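Local coordinates for protein metallo-beta-lactamase 1 (Acinetobacter baumannii, PDB 5MMD) that probably hydrolyses beta-lactam antibiotics to substituted beta-amino acids, as a zinc-dependent class B beta-lactamase that confers antibiotic resistance, at residues A[22-27]-A[50-55]; A[35-40]-A[196-201]; A[76-81]-A[139-144]; A[131-136]-A[145-150]. One frame throughout, in Å; residues are numbered along the deposited sequence.

Interactions 2 and 3 hold zinc ligands of a metallo-beta-lactamase, interaction 1 borders the site, and interaction 4 lies further off. Interaction 3 holds H78, H80 and H140, the three protein ligands of one zinc. Interaction 2 supplies H201 to the second zinc, and one water belongs to both metals. The centres of interactions 2 and 3 are about 15 Å apart. In interaction 1 the nearest atom of the W52 side chain is about 6 Å from a zinc, and W52 touches E81 of interaction 3. Interaction 4 is a hairpin whose connecting loop carries H140. It meets interaction 3 through T77 O and L145 N, 2.8 Å apart. It also packs on V39 of interaction 2, where V39 CG2 and I149 CD1 are 3.7 Å apart.

Interaction 1. Residues A[22-27]-A[50-55]; sequences SYSRVE and TPWSES
S24 and W52 meet through a CH-pi contact. S24 CB sits over one face of the indole, 3.5 Å from the centroid of the six-membered ring of W52 and 17° off its normal. The methylene therefore covers the middle of the ring. V26 follows two residues on along the strand. Its CG2 branch reaches the far end of the indole and lies 3.6 Å from W52 CZ2, with the two side chains crossing at about a right angle. CG2 stands beside the backbone N because CG1 takes the place anti to it (chi1 -176°).

S22 holds the backbone at the base of the indole. W52 N donates to S22 OG over 2.9 Å, with 160° at the hydrogen. The same oxygen, S22 OG, comes 3.4 Å from P51 CA, so the serine fits closely against the P51-W52 link. S22 O lies at the indole edge, in its plane. A water bridges the two backbones by donating to Y23 O and to W52 O, the latter at 3.0 Å. S24 OG, anti to its own N, donates to R25 O within the strand.

The second shell continues on the loop. T50 OG1 bonds to P51 O at 2.8 Å and to G86 N, tying the turn to the chain beyond helix 81-84. S53 is the N-cap of helix 54-66, its OG bonded to D56 N. The indole also touches D82, a zinc ligand, and so borders the metal site. The contact thus joins strand 17-26, which lies between strands 9-14 and 32-41, to the loop leading into helix 54-66, with V32, S34 and helix 81-84 also packing on W52.

Interaction 2. Residues A[35-40]-A[196-201]; sequences NGLVVI and IVVPGH. With ZN (zinc ion), chain C.
N35 grips the P199-G200 backbone with both its backbone and its side chain. N35 N donates to G200 O over 2.8 Å, nearly straight at 171°. From there the side chain can be followed outward. N35 CB lies 3.6 Å from P199 O and equally near G200 O, and also approaches V198 CG1. CG is anti to the carbonyl carbon (chi1 -60°), which sends the amide along the P199-G200 backbone. N35 ND2 then donates to P199 O at 3.0 Å. The acceptor lies in the amide plane of N35, while the donor stands well above the carbonyl plane of P199. ND2 is also hydrogen-bonded to G202 O. On the other branch, OD1 accepts from K21 NZ. Both ends of the amide are thus bonded, which should fix its rotation in a buried place.

Further along, L37 CD2 packs on V198 CG2 at 4.2 Å. This is an apolar contact between strands whose directions differ by 130°. They belong to different sheets, and the two hydrogen bonds between these segments are both made by N35.

The gripped turn leads directly to H201. H201 NE2 binds zinc at 2.2 Å, and its ND1 is hydrogen-bonded to S33 O, which orients the ring. D82 and C159 bind the same metal, and a water 2.1 Å from the zinc adds to its shell. Two sheets facing each other with a dinuclear zinc site at their shared edge are typical of the alpha-beta/beta-alpha fold of metallo-beta-lactamases, and this Asp-Cys-His set marks the second zinc site of subclass B1.

Interaction 3. Residues A[76-81]-A[139-144]; sequences STHSHE and GHTIDN. With ZN (zinc ion), chain E.
This is a metal-centred contact between two loops, in which H78 and H80 meet H140 around one zinc. The loop 76-81 follows strand 70-75. Segment 139-144 lies in the connection between strands 131-134 and 146-149. Zinc is bound by H78 NE2 at 2.1 Å, H80 ND1 at 2.0 Å and H140 NE2 at 1.9 Å. A water completes four ligands. The use of ND1 by H80 and NE2 by the other two is the pattern of the three-histidine site of this superfamily.

The rings are packed as well as bound. The edge of H140 points at the face of H78 in an offset edge-to-face pair, planes at 81°. T141 adds its CG2 methyl, 3.4 Å from H80 CE1, while H80 NE2 is bonded to E174.

D143 packs against CA and CB of H78. D143 OD2 takes a weak bond from S79 N at 2.9 Å and a further one from T103 OG1. D143 OD1 accepts from T141 OG1 at 2.7 Å, on the syn side but tilted out of the carboxylate plane. CG of D143 lies between its own backbone N and carbonyl carbon (chi1 58°), which turns the carboxylate toward H78 CB. N144 OD1 holds T141 N.

Helix 101-109 packs against S79 and D143, helix 81-84 continues from the first loop, and L145, entering strand 146-149, pairs its backbone with T77.

Interaction 4. Residues A[131-136]-A[145-150]; sequences LEVYYP and LVVWIP
E132 and W148 leave a beta hairpin on the same face through different torsions. E132 CG is anti to its carbonyl carbon (chi1 -55°), whereas W148 CG is anti to its backbone N (chi1 176°). The two side chains then run side by side, and E132 OE1 comes 3.4 Å from W148 CD1 at the indole edge. The carboxylate and ring planes are 46° apart. P150 CG lies 3.9 Å from E132 CD.

Strands 131-134 and 146-149 are antiparallel neighbours. E132 with W148 and Y134 with V146 are hydrogen-bonded pairs; V133 with V147 between them is non-hydrogen-bonded. W148 N reaches E132 O at 2.6 Å, a short bond that is almost straight, and E132 N returns to W148 O. The Y134-V146 pair has both its bonds at 3.0 Å, Y134 N to V146 O and V146 N to Y134 O.

V146 CG2 touches Y134 CB and lies at the edge of the phenol. Beyond the pair, Y134 makes a cation-pi contact with K190. On the face of V133 and V147, the packing is apolar, and L131 and V147 pack on strand 44-48 of the other sheet. The hairpin thus forms part of the interface between the two sheets. At its loop end, L145 splits its methyls: CD1 lies 3.8 Å from V133 CG1, and CD2 lies 3.8 Å from Y135 CB.

Interaction 1. Residues A[22-27]-A[50-55]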
loop_
_atom_site.group_PDB
_atom_site.type_symbol
_atom_site.label_atom_id
_atom_site.label_comp_id
_atom_site.label_asym_id
_atom_site.label_seq_id
_atom_site.Cartn_x
_atom_site.Cartn_y
_atom_site.Cartn_z
ATOM N N SER A 22 9.475 -1.330 -6.707
ATOM C CA SER A 22 9.903 -2.597 -7.311
ATOM C C SER A 22 9.094 -2.852 -8.554
ATOM O O SER A 22 8.047 -2.249 -8.736
ATOM C CB SER A 22 9.747 -3.756 -6.325
ATOM O OG SER A 22 8.418 -3.889 -5.885
ATOM N N TYR A 23 9.603 -3.730 -9.410
ATOM C CA TYR A 23 9.059 -3.879 -10.754
ATOM C C TYR A 23 8.533 -5.277 -11.100
ATOM O O TYR A 23 8.993 -6.283 -10.572
ATOM C CB TYR A 23 10.126 -3.497 -11.783
ATOM C CG TYR A 23 10.577 -2.053 -11.700
ATOM C CD1 TYR A 23 11.532 -1.655 -10.759
ATOM C CD2 TYR A 23 10.095 -1.098 -12.595
ATOM C CE1 TYR A 23 11.962 -0.345 -10.697
ATOM C CE2 TYR A 23 10.533 0.237 -12.551
ATOM C CZ TYR A 23 11.470 0.605 -11.597
ATOM O OH TYR A 23 11.920 1.909 -11.495
ATOM N N SER A 24 7.583 -5.314 -12.028
ATOM C CA SER A 24 7.180 -6.569 -12.657
ATOM C C SER A 24 6.710 -6.314 -14.086
ATOM O O SER A 24 6.170 -5.255 -14.377
ATOM C CB SER A 24 6.047 -7.251 -11.867
ATOM O OG SER A 24 5.722 -8.506 -12.424
ATOM N N ARG A 25 6.883 -7.303 -14.956
ATOM C CA ARG A 25 6.157 -7.299 -16.210
ATOM C C ARG A 25 4.755 -7.795 -15.937
ATOM O O ARG A 25 4.563 -8.679 -15.093
ATOM C CB ARG A 25 6.887 -8.141 -17.253
ATOM C CG ARG A 25 8.194 -7.451 -17.651
ATOM C CD ARG A 25 8.923 -8.061 -18.807
ATOM N NE ARG A 25 10.216 -7.384 -18.960
ATOM C CZ ARG A 25 10.414 -6.296 -19.704
ATOM N NH1 ARG A 25 9.409 -5.765 -20.396
ATOM N NH2 ARG A 25 11.627 -5.749 -19.756
ATOM N N VAL A 26 3.766 -7.189 -16.579
ATOM C CA VAL A 26 2.367 -7.631 -16.449
ATOM C C VAL A 26 1.696 -7.691 -17.818
ATOM O O VAL A 26 1.648 -6.668 -18.513
ATOM C CB VAL A 26 1.531 -6.675 -15.541
ATOM C CG1 VAL A 26 0.134 -7.252 -15.371
ATOM C CG2 VAL A 26 2.204 -6.388 -14.157
ATOM N N GLU A 27 1.163 -8.848 -18.236
ATOM C CA GLU A 27 0.663 -8.951 -19.623
ATOM C C GLU A 27 -0.489 -7.987 -19.835
ATOM O O GLU A 27 -1.445 -7.973 -19.065
ATOM C CB GLU A 27 0.218 -10.372 -19.975
ATOM C CG GLU A 27 0.043 -10.622 -21.494
ATOM O OE1 GLU A 27 -0.770 -12.776 -20.855
ATOM O OE2 GLU A 27 -0.752 -12.303 -23.001
ATOM N N THR A 50 4.699 -5.205 0.697
ATOM C CA THR A 50 5.923 -5.827 0.276
ATOM C C THR A 50 6.258 -5.388 -1.148
ATOM O O THR A 50 5.412 -4.895 -1.877
ATOM C CB THR A 50 5.862 -7.372 0.298
ATOM O OG1 THR A 50 5.102 -7.832 -0.842
ATOM C CG2 THR A 50 5.237 -7.905 1.581
ATOM N N PRO A 51 7.514 -5.541 -1.523
ATOM C CA PRO A 51 7.885 -5.427 -2.940
ATOM C C PRO A 51 7.195 -6.527 -3.768
ATOM O O PRO A 51 6.613 -7.453 -3.208
ATOM C CB PRO A 51 9.409 -5.588 -2.905
ATOM C CG PRO A 51 9.809 -4.975 -1.601
ATOM C CD PRO A 51 8.691 -5.470 -0.645
ATOM N N TRP A 52 7.276 -6.416 -5.087
ATOM C CA TRP A 52 6.617 -7.306 -6.018
ATOM C C TRP A 52 7.303 -8.644 -6.216
ATOM O O TRP A 52 6.937 -9.372 -7.128
ATOM C CB TRP A 52 6.523 -6.635 -7.392
ATOM C CG TRP A 52 5.290 -6.890 -8.178
ATOM C CD1 TRP A 52 4.522 -8.017 -8.202
ATOM C CD2 TRP A 52 4.681 -5.973 -9.090
ATOM N NE1 TRP A 52 3.473 -7.863 -9.085
ATOM C CE2 TRP A 52 3.537 -6.607 -9.630
ATOM C CE3 TRP A 52 5.000 -4.676 -9.506
ATOM C CZ2 TRP A 52 2.707 -5.988 -10.581
ATOM C CZ3 TRP A 52 4.172 -4.049 -10.417
ATOM C CH2 TRP A 52 3.022 -4.707 -10.947
ATOM N N SER A 53 8.294 -8.980 -5.403
ATOM C CA SER A 53 8.990 -10.267 -5.552
ATOM C C SER A 53 9.676 -10.689 -4.260
ATOM O O SER A 53 9.989 -9.843 -3.396
ATOM C CB SER A 53 10.024 -10.212 -6.688
ATOM O OG SER A 53 11.192 -9.462 -6.332
ATOM N N GLU A 54 9.876 -11.996 -4.123
ATOM C CA GLU A 54 10.619 -12.554 -2.997
ATOM C C GLU A 54 12.025 -11.969 -2.961
ATOM O O GLU A 54 12.512 -11.520 -1.907
ATOM C CB GLU A 54 10.661 -14.068 -3.114
ATOM C CG GLU A 54 11.420 -14.761 -2.036
ATOM C CD GLU A 54 11.269 -16.265 -2.109
ATOM O OE1 GLU A 54 10.119 -16.767 -2.146
ATOM O OE2 GLU A 54 12.323 -16.931 -2.132
ATOM N N SER A 55 12.675 -11.975 -4.125
ATOM C CA SER A 55 14.027 -11.436 -4.236
ATOM C C SER A 55 14.087 -10.012 -3.690
ATOM O O SER A 55 14.939 -9.693 -2.857
ATOM C CB SER A 55 14.505 -11.437 -5.690
ATOM O OG SER A 55 15.824 -10.884 -5.779
HETATM O O HOH W 1 7.978 -9.316 -9.927
#

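Interaction 2. Residues A[35-40]-A[196-201]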
loop_
_atom_site.group_PDB
_atom_site.type_symbol
_atom_site.label_atom_id
_atom_site.label_comp_id
_atom_site.label_asym_id
_atom_site.label_seq_id
_atom_site.Cartn_x
_atom_site.Cartn_y
_atom_site.Cartn_z
ATOM N N ASN A 35 4.823 0.834 -5.555
ATOM C CA ASN A 35 5.358 1.557 -4.396
ATOM C C ASN A 35 5.004 0.887 -3.072
ATOM O O ASN A 35 3.955 0.275 -2.946
ATOM C CB ASN A 35 4.818 2.983 -4.317
ATOM C CG ASN A 35 5.163 3.815 -5.534
ATOM O OD1 ASN A 35 6.210 3.656 -6.145
ATOM N ND2 ASN A 35 4.257 4.711 -5.893
ATOM N N GLY A 36 5.867 1.059 -2.090
ATOM C CA GLY A 36 5.493 0.796 -0.700
ATOM C C GLY A 36 6.322 1.742 0.163
ATOM O O GLY A 36 7.051 2.568 -0.397
ATOM N N LEU A 37 6.194 1.666 1.488
ATOM C CA LEU A 37 7.037 2.492 2.359
ATOM C C LEU A 37 7.805 1.658 3.359
ATOM O O LEU A 37 7.426 0.549 3.717
ATOM C CB LEU A 37 6.212 3.539 3.116
ATOM C CG LEU A 37 5.403 4.581 2.322
ATOM C CD1 LEU A 37 4.540 5.461 3.212
ATOM C CD2 LEU A 37 6.318 5.478 1.472
ATOM N N VAL A 38 8.881 2.245 3.854
ATOM C CA VAL A 38 9.483 1.789 5.081
ATOM C C VAL A 38 9.389 2.995 6.033
ATOM O O VAL A 38 9.851 4.111 5.726
ATOM C CB VAL A 38 10.951 1.315 4.901
ATOM C CG1 VAL A 38 11.516 0.788 6.224
ATOM C CG2 VAL A 38 11.057 0.289 3.830
ATOM N N VAL A 39 8.777 2.766 7.187
ATOM C CA VAL A 39 8.589 3.811 8.180
ATOM C C VAL A 39 9.341 3.482 9.476
ATOM O O VAL A 39 9.236 2.384 10.021
ATOM C CB VAL A 39 7.113 3.994 8.483
ATOM C CG1 VAL A 39 6.910 5.071 9.519
ATOM C CG2 VAL A 39 6.331 4.263 7.213
ATOM N N ILE A 40 10.077 4.461 9.969
ATOM C CA ILE A 40 10.884 4.306 11.162
ATOM C C ILE A 40 10.362 5.090 12.344
ATOM O O ILE A 40 10.056 6.275 12.231
ATOM C CB ILE A 40 12.313 4.776 10.931
ATOM C CG1 ILE A 40 12.843 4.310 9.593
ATOM C CG2 ILE A 40 13.226 4.365 12.126
ATOM C CD1 ILE A 40 12.925 2.880 9.432
ATOM N N ILE A 196 1.789 14.722 2.368
ATOM C CA ILE A 196 2.252 13.828 1.324
ATOM C C ILE A 196 1.271 12.665 1.151
ATOM O O ILE A 196 0.824 12.022 2.124
ATOM C CB ILE A 196 3.632 13.248 1.639
ATOM C CG1 ILE A 196 4.656 14.364 1.836
ATOM C CG2 ILE A 196 4.018 12.219 0.580
ATOM C CD1 ILE A 196 6.073 13.855 2.031
ATOM N N VAL A 197 0.929 12.407 -0.094
ATOM C CA VAL A 197 0.133 11.243 -0.445
ATOM C C VAL A 197 0.915 10.367 -1.425
ATOM O O VAL A 197 1.478 10.854 -2.420
ATOM C CB VAL A 197 -1.197 11.661 -1.029
ATOM C CG1 VAL A 197 -1.988 10.431 -1.400
ATOM C CG2 VAL A 197 -1.975 12.518 -0.030
ATOM N N VAL A 198 0.976 9.083 -1.107
ATOM C CA VAL A 198 1.749 8.096 -1.834
ATOM C C VAL A 198 0.780 7.125 -2.523
ATOM O O VAL A 198 0.071 6.370 -1.844
ATOM C CB VAL A 198 2.693 7.324 -0.891
ATOM C CG1 VAL A 198 3.496 6.240 -1.632
ATOM C CG2 VAL A 198 3.601 8.267 -0.156
ATOM N N PRO A 199 0.737 7.147 -3.870
ATOM C CA PRO A 199 -0.145 6.238 -4.586
ATOM C C PRO A 199 0.489 4.855 -4.653
ATOM O O PRO A 199 1.687 4.770 -4.409
ATOM C CB PRO A 199 -0.246 6.889 -5.968
ATOM C CG PRO A 199 1.129 7.456 -6.178
ATOM C CD PRO A 199 1.535 7.974 -4.795
ATOM N N GLY A 200 -0.278 3.812 -4.964
ATOM C CA GLY A 200 0.273 2.472 -5.076
ATOM C C GLY A 200 1.211 2.313 -6.253
ATOM O O GLY A 200 2.142 1.496 -6.216
ATOM N N HIS A 201 0.969 3.140 -7.274
ATOM C CA HIS A 201 1.696 3.161 -8.549
ATOM C C HIS A 201 1.892 4.620 -8.953
ATOM O O HIS A 201 0.927 5.420 -8.959
ATOM C CB HIS A 201 0.918 2.402 -9.625
ATOM C CG HIS A 201 0.687 0.968 -9.292
ATOM N ND1 HIS A 201 1.694 0.021 -9.371
ATOM C CD2 HIS A 201 -0.408 0.309 -8.828
ATOM C CE1 HIS A 201 1.211 -1.154 -9.011
ATOM N NE2 HIS A 201 -0.063 -1.006 -8.687
HETATM ZN ZN ZN C . -1.358 -2.201 -7.391
HETATM O O HOH W 2 -2.685 -3.748 -7.734
#

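Interaction 3. Residues A[76-81]-A[139-144]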
loop_
_atom_site.group_PDB
_atom_site.type_symbol
_atom_site.label_atom_id
_atom_site.label_comp_id
_atom_site.label_asym_id
_atom_site.label_seq_id
_atom_site.Cartn_x
_atom_site.Cartn_y
_atom_site.Cartn_z
ATOM N N SER A 76 0.191 -5.496 4.521
ATOM C CA SER A 76 -0.175 -5.455 3.093
ATOM C C SER A 76 -1.572 -4.853 2.956
ATOM O O SER A 76 -2.482 -5.218 3.693
ATOM C CB SER A 76 -0.110 -6.826 2.442
ATOM O OG SER A 76 1.190 -7.345 2.488
ATOM N N THR A 77 -1.726 -3.911 2.025
ATOM C CA THR A 77 -2.915 -3.062 2.019
ATOM C C THR A 77 -4.008 -3.557 1.075
ATOM O O THR A 77 -5.124 -3.037 1.097
ATOM C CB THR A 77 -2.540 -1.588 1.674
ATOM O OG1 THR A 77 -1.969 -1.512 0.355
ATOM C CG2 THR A 77 -1.534 -1.065 2.663
ATOM N N HIS A 78 -3.696 -4.547 0.239
ATOM C CA HIS A 78 -4.763 -5.414 -0.303
ATOM C C HIS A 78 -4.106 -6.683 -0.811
ATOM O O HIS A 78 -2.876 -6.825 -0.714
ATOM C CB HIS A 78 -5.602 -4.721 -1.395
ATOM C CG HIS A 78 -4.858 -4.342 -2.640
ATOM N ND1 HIS A 78 -3.951 -3.300 -2.697
ATOM C CD2 HIS A 78 -4.981 -4.802 -3.923
ATOM C CE1 HIS A 78 -3.503 -3.180 -3.934
ATOM N NE2 HIS A 78 -4.124 -4.065 -4.697
ATOM N N SER A 79 -4.909 -7.587 -1.381
ATOM C CA SER A 79 -4.420 -8.928 -1.677
ATOM C C SER A 79 -3.492 -9.065 -2.903
ATOM O O SER A 79 -2.748 -10.051 -2.982
ATOM C CB SER A 79 -5.615 -9.888 -1.869
ATOM O OG SER A 79 -6.326 -9.569 -3.044
ATOM N N HIS A 80 -3.509 -8.096 -3.827
ATOM C CA HIS A 80 -2.771 -8.252 -5.104
ATOM C C HIS A 80 -1.268 -8.466 -4.906
ATOM O O HIS A 80 -0.654 -7.999 -3.932
ATOM C CB HIS A 80 -3.024 -7.074 -6.034
ATOM C CG HIS A 80 -4.408 -7.057 -6.613
ATOM N ND1 HIS A 80 -4.988 -5.922 -7.136
ATOM C CD2 HIS A 80 -5.316 -8.052 -6.755
ATOM C CE1 HIS A 80 -6.193 -6.223 -7.586
ATOM N NE2 HIS A 80 -6.422 -7.504 -7.351
ATOM N N GLU A 81 -0.720 -9.255 -5.813
ATOM C CA GLU A 81 0.663 -9.695 -5.762
ATOM C C GLU A 81 1.680 -8.547 -5.652
ATOM O O GLU A 81 2.743 -8.741 -5.074
ATOM C CB GLU A 81 0.967 -10.521 -6.995
ATOM C CG GLU A 81 2.272 -11.272 -6.977
ATOM C CD GLU A 81 2.320 -12.428 -6.001
ATOM O OE1 GLU A 81 3.401 -13.037 -5.919
ATOM O OE2 GLU A 81 1.302 -12.780 -5.362
ATOM N N GLY A 139 -12.848 0.245 -3.649
ATOM C CA GLY A 139 -12.374 1.139 -4.710
ATOM C C GLY A 139 -11.631 0.329 -5.758
ATOM O O GLY A 139 -12.241 -0.392 -6.525
ATOM N N HIS A 140 -10.311 0.442 -5.746
ATOM C CA HIS A 140 -9.438 -0.416 -6.519
ATOM C C HIS A 140 -9.827 -1.890 -6.339
ATOM O O HIS A 140 -9.840 -2.650 -7.312
ATOM C CB HIS A 140 -8.015 -0.184 -6.094
ATOM C CG HIS A 140 -7.034 -1.144 -6.674
ATOM N ND1 HIS A 140 -6.697 -1.157 -8.011
ATOM C CD2 HIS A 140 -6.325 -2.144 -6.090
ATOM C CE1 HIS A 140 -5.815 -2.134 -8.219
ATOM N NE2 HIS A 140 -5.577 -2.747 -7.069
ATOM N N THR A 141 -10.089 -2.265 -5.072
ATOM C CA THR A 141 -10.549 -3.594 -4.696
ATOM C C THR A 141 -11.478 -3.467 -3.493
ATOM O O THR A 141 -11.556 -2.413 -2.830
ATOM C CB THR A 141 -9.384 -4.567 -4.353
ATOM O OG1 THR A 141 -8.564 -4.027 -3.297
ATOM C CG2 THR A 141 -8.531 -4.847 -5.595
ATOM N N ILE A 142 -12.161 -4.556 -3.169
ATOM C CA ILE A 142 -13.068 -4.557 -2.060
ATOM C C ILE A 142 -12.284 -4.409 -0.742
ATOM O O ILE A 142 -12.830 -3.919 0.222
ATOM C CB ILE A 142 -13.922 -5.854 -2.033
ATOM C CG1 ILE A 142 -14.994 -5.778 -0.938
ATOM C CG2 ILE A 142 -13.040 -7.057 -1.819
ATOM C CD1 ILE A 142 -16.012 -4.617 -1.083
ATOM N N ASP A 143 -11.014 -4.827 -0.702
ATOM C CA ASP A 143 -10.305 -4.885 0.589
ATOM C C ASP A 143 -9.309 -3.747 0.806
ATOM O O ASP A 143 -8.663 -3.703 1.863
ATOM C CB ASP A 143 -9.571 -6.220 0.742
ATOM C CG ASP A 143 -8.562 -6.488 -0.392
ATOM O OD1 ASP A 143 -8.803 -6.023 -1.513
ATOM O OD2 ASP A 143 -7.536 -7.178 -0.165
ATOM N N ASN A 144 -9.192 -2.824 -0.154
ATOM C CA ASN A 144 -8.048 -1.899 -0.122
ATOM C C ASN A 144 -8.078 -1.047 1.154
ATOM O O ASN A 144 -9.124 -0.553 1.586
ATOM C CB ASN A 144 -7.914 -1.001 -1.375
ATOM C CG ASN A 144 -9.211 -0.336 -1.849
ATOM O OD1 ASN A 144 -9.326 -0.063 -3.057
ATOM N ND2 ASN A 144 -10.130 -0.015 -0.957
HETATM ZN ZN ZN E . -4.214 -4.077 -6.835
HETATM O O HOH W 2 -2.685 -3.748 -7.734
#

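Interaction 4. Residues A[131-136]-A[145-150]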
loop_
_atom_site.group_PDB
_atom_site.type_symbol
_atom_site.label_atom_id
_atom_site.label_comp_id
_atom_site.label_asym_id
_atom_site.label_seq_id
_atom_site.Cartn_x
_atom_site.Cartn_y
_atom_site.Cartn_z
ATOM N N LEU A 131 1.544 4.058 13.175
ATOM C CA LEU A 131 0.773 3.859 11.938
ATOM C C LEU A 131 -0.704 3.674 12.268
ATOM O O LEU A 131 -1.058 2.899 13.175
ATOM C CB LEU A 131 1.279 2.650 11.150
ATOM C CG LEU A 131 2.772 2.622 10.840
ATOM C CD1 LEU A 131 3.120 1.280 10.163
ATOM C CD2 LEU A 131 3.173 3.809 9.926
ATOM N N GLU A 132 -1.570 4.392 11.565
ATOM C CA GLU A 132 -2.993 4.203 11.722
ATOM C C GLU A 132 -3.483 3.682 10.382
ATOM O O GLU A 132 -3.164 4.244 9.300
ATOM C CB GLU A 132 -3.706 5.479 12.122
ATOM C CG GLU A 132 -3.125 6.112 13.393
ATOM C CD GLU A 132 -3.870 7.370 13.838
ATOM O OE1 GLU A 132 -4.607 7.985 13.031
ATOM O OE2 GLU A 132 -3.766 7.706 15.027
ATOM N N VAL A 133 -4.223 2.587 10.467
ATOM C CA VAL A 133 -4.774 1.902 9.292
ATOM C C VAL A 133 -6.258 2.185 9.212
ATOM O O VAL A 133 -6.947 2.217 10.223
ATOM C CB VAL A 133 -4.508 0.408 9.351
ATOM C CG1 VAL A 133 -4.973 -0.309 8.045
ATOM C CG2 VAL A 133 -3.057 0.153 9.600
ATOM N N TYR A 134 -6.741 2.416 7.998
ATOM C CA TYR A 134 -8.138 2.738 7.762
ATOM C C TYR A 134 -8.689 2.077 6.504
ATOM O O TYR A 134 -8.084 2.145 5.426
ATOM C CB TYR A 134 -8.317 4.237 7.629
ATOM C CG TYR A 134 -9.694 4.731 7.206
ATOM C CD1 TYR A 134 -10.810 4.446 7.941
ATOM C CD2 TYR A 134 -9.846 5.544 6.075
ATOM C CE1 TYR A 134 -12.065 4.910 7.575
ATOM C CE2 TYR A 134 -11.095 6.026 5.702
ATOM C CZ TYR A 134 -12.204 5.707 6.475
ATOM O OH TYR A 134 -13.480 6.149 6.146
ATOM N N TYR A 135 -9.866 1.490 6.643
ATOM C CA TYR A 135 -10.615 1.019 5.486
ATOM C C TYR A 135 -11.661 2.036 5.025
ATOM O O TYR A 135 -12.665 2.257 5.715
ATOM C CB TYR A 135 -11.283 -0.302 5.834
ATOM C CG TYR A 135 -12.146 -0.876 4.746
ATOM C CD1 TYR A 135 -11.588 -1.338 3.561
ATOM C CD2 TYR A 135 -13.518 -0.998 4.920
ATOM C CE1 TYR A 135 -12.389 -1.904 2.558
ATOM C CE2 TYR A 135 -14.322 -1.558 3.916
ATOM C CZ TYR A 135 -13.737 -1.983 2.741
ATOM O OH TYR A 135 -14.525 -2.552 1.769
ATOM N N PRO A 136 -11.441 2.647 3.863
ATOM C CA PRO A 136 -12.362 3.670 3.372
ATOM C C PRO A 136 -13.580 3.087 2.669
ATOM O O PRO A 136 -14.543 3.803 2.440
ATOM C CB PRO A 136 -11.495 4.479 2.396
ATOM C CG PRO A 136 -10.520 3.468 1.831
ATOM C CD PRO A 136 -10.257 2.500 2.985
ATOM N N LEU A 145 -6.896 -0.952 1.758
ATOM C CA LEU A 145 -6.646 -0.149 2.958
ATOM C C LEU A 145 -5.700 1.022 2.669
ATOM O O LEU A 145 -4.875 0.946 1.761
ATOM C CB LEU A 145 -5.988 -0.991 4.059
ATOM C CG LEU A 145 -6.612 -2.301 4.491
ATOM C CD1 LEU A 145 -5.739 -3.062 5.526
ATOM C CD2 LEU A 145 -7.985 -2.008 5.067
ATOM N N VAL A 146 -5.812 2.068 3.491
ATOM C CA VAL A 146 -4.818 3.149 3.542
ATOM C C VAL A 146 -4.156 3.221 4.890
ATOM O O VAL A 146 -4.693 2.731 5.884
ATOM C CB VAL A 146 -5.413 4.524 3.221
ATOM C CG1 VAL A 146 -6.138 4.494 1.859
ATOM C CG2 VAL A 146 -6.333 5.004 4.310
ATOM N N VAL A 147 -2.957 3.802 4.924
ATOM C CA VAL A 147 -2.181 3.888 6.155
ATOM C C VAL A 147 -1.684 5.289 6.373
ATOM O O VAL A 147 -1.011 5.857 5.506
ATOM C CB VAL A 147 -0.997 2.928 6.125
ATOM C CG1 VAL A 147 -0.245 2.980 7.409
ATOM C CG2 VAL A 147 -1.469 1.483 5.820
ATOM N N TRP A 148 -2.016 5.823 7.540
ATOM C CA TRP A 148 -1.760 7.202 7.919
ATOM C C TRP A 148 -0.639 7.239 8.918
ATOM O O TRP A 148 -0.613 6.446 9.872
ATOM C CB TRP A 148 -3.011 7.807 8.494
ATOM C CG TRP A 148 -2.969 9.200 9.049
ATOM C CD1 TRP A 148 -3.210 9.555 10.354
ATOM C CD2 TRP A 148 -2.768 10.430 8.330
ATOM N NE1 TRP A 148 -3.166 10.924 10.494
ATOM C CE2 TRP A 148 -2.882 11.486 9.274
ATOM C CE3 TRP A 148 -2.503 10.744 6.998
ATOM C CZ2 TRP A 148 -2.738 12.830 8.921
ATOM C CZ3 TRP A 148 -2.344 12.090 6.651
ATOM C CH2 TRP A 148 -2.489 13.108 7.604
ATOM N N ILE A 149 0.303 8.152 8.678
ATOM C CA ILE A 149 1.383 8.401 9.607
ATOM C C ILE A 149 1.123 9.758 10.268
ATOM O O ILE A 149 1.475 10.795 9.708
ATOM C CB ILE A 149 2.735 8.415 8.916
ATOM C CG1 ILE A 149 2.804 7.282 7.888
ATOM C CG2 ILE A 149 3.865 8.335 9.966
ATOM C CD1 ILE A 149 4.114 7.218 7.170
ATOM N N PRO A 150 0.502 9.751 11.450
ATOM C CA PRO A 150 -0.026 11.026 11.956
ATOM C C PRO A 150 1.087 12.023 12.273
ATOM O O PRO A 150 0.952 13.248 12.135
ATOM C CB PRO A 150 -0.816 10.605 13.208
ATOM C CG PRO A 150 -0.422 9.207 13.512
ATOM C CD PRO A 150 0.080 8.598 12.266
#